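Local coordinates for putative cell filamentation protein (Bartonella quintana, PDB 4N67), which is probably a host-targeted effector whose Fic domain binds ADP and is thought to transfer AMP onto target proteins, at residues 165-168 against 169-172. The protein carries 2 engineered substitutions. Sequence-based numbering, arbitrary orientation.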
# COMPACT_ATOMS: atom_id res chain seq x y z
N MET A 165 4.18 2.48 -3.70
CA MET A 165 4.40 3.86 -4.12
C MET A 165 4.79 4.74 -2.93
O MET A 165 5.65 5.60 -3.02
CB MET A 165 3.16 4.44 -4.82
CG MET A 165 3.35 5.84 -5.33
SD MET A 165 4.72 6.02 -6.49
CE MET A 165 4.13 5.09 -7.88
N PHE A 166 4.15 4.53 -1.79
CA PHE A 166 4.53 5.26 -0.60
C PHE A 166 6.03 5.08 -0.32
O PHE A 166 6.74 6.04 -0.03
CB PHE A 166 3.65 4.79 0.58
CG PHE A 166 3.88 5.49 1.90
CD1 PHE A 166 4.86 5.07 2.78
CD2 PHE A 166 3.01 6.50 2.29
CE1 PHE A 166 5.03 5.69 3.99
CE2 PHE A 166 3.16 7.11 3.53
CZ PHE A 166 4.17 6.70 4.36
N MET A 167 6.49 3.84 -0.43
CA MET A 167 7.92 3.58 -0.21
C MET A 167 8.80 4.22 -1.25
O MET A 167 9.86 4.76 -0.92
CB MET A 167 8.22 2.08 -0.20
CG MET A 167 7.50 1.32 0.86
SD MET A 167 7.65 1.95 2.53
CE MET A 167 9.42 1.90 2.79
N GLU A 168 8.37 4.20 -2.51
CA GLU A 168 9.17 4.85 -3.54
C GLU A 168 9.39 6.32 -3.21
O GLU A 168 10.50 6.84 -3.32
CB GLU A 168 8.51 4.75 -4.91
CG GLU A 168 8.45 3.37 -5.55
CD GLU A 168 7.95 3.41 -7.00
OE1 GLU A 168 8.24 4.40 -7.69
OE2 GLU A 168 7.28 2.44 -7.39
N LYS A 169 8.33 7.00 -2.78
CA LYS A 169 8.43 8.42 -2.51
C LYS A 169 9.16 8.72 -1.20
O LYS A 169 9.94 9.67 -1.12
CB LYS A 169 7.05 9.07 -2.55
CG LYS A 169 6.49 9.15 -3.97
CD LYS A 169 7.15 10.28 -4.77
CE LYS A 169 7.05 10.05 -6.27
NZ LYS A 169 8.04 10.86 -7.02
N LEU A 170 8.95 7.89 -0.19
CA LEU A 170 9.70 8.00 1.06
C LEU A 170 11.20 7.85 0.78
O LEU A 170 12.04 8.63 1.25
CB LEU A 170 9.24 6.94 2.05
CG LEU A 170 9.87 6.95 3.43
CD1 LEU A 170 9.52 8.21 4.21
CD2 LEU A 170 9.45 5.69 4.20
N GLY A 171 11.55 6.83 -0.00
CA GLY A 171 12.93 6.63 -0.42
C GLY A 171 13.51 7.85 -1.12
O GLY A 171 14.58 8.34 -0.78
N GLN A 172 12.75 8.35 -2.09
CA GLN A 172 13.17 9.47 -2.90
C GLN A 172 13.50 10.67 -2.04
O GLN A 172 14.54 11.33 -2.23
CB GLN A 172 12.12 9.82 -3.94
CG GLN A 172 12.50 10.97 -4.87
CD GLN A 172 11.36 11.33 -5.81
OE1 GLN A 172 10.31 10.68 -5.84
NE2 GLN A 172 11.55 12.41 -6.57
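Four successive i to i+4 hydrogen bonds tie 165-168 to 169-172 as two adjoining turns of one alpha-helix, running from Met165 O to Lys169 N, Phe166 O to Leu170 N, Met167 O to Gly171 N and Glu168 O to Gln172 N. The Gly171 N to Met167 O bond measures 2.8 Å and is nearly straight (168° at the hydrogen). On the apolar side, Leu170 projects outward, with CD2 turned back toward the preceding turn. Its CB rests 3.4 Å from Phe166 O, and its CD2 lies 4.0 Å from Met167 CE and 4.4 Å from Phe166 CE1, approaching that ring obliquely. Met167 extends from the helix beside Leu170; bends at chi2 and chi3 (-52° and -59°) swing its methyl forward along the helix toward the leucine. On the polar side, one of two Lys169 conformers directs NZ to a lone pair of Gln172 OE1 and to the backbone oxygens of Arg49 and Glu51, bonds the second conformer leaves less certain. Glu168 OE1 forms a salt bridge with Arg49. Helix 164-174 follows closely on the HPFxxGNGR Fic signature loop; Met167's side chain stays about 9 Å from the bound ADP, packing near the nucleotide site rather than lining it. Met165 and Phe166 meet Ile65 of helix 59-70, Met167 fits against Ala142, Val145 and Phe146 of helix 135-152, and Met165 also reaches Ala45 and Phe48 of helix 30-48.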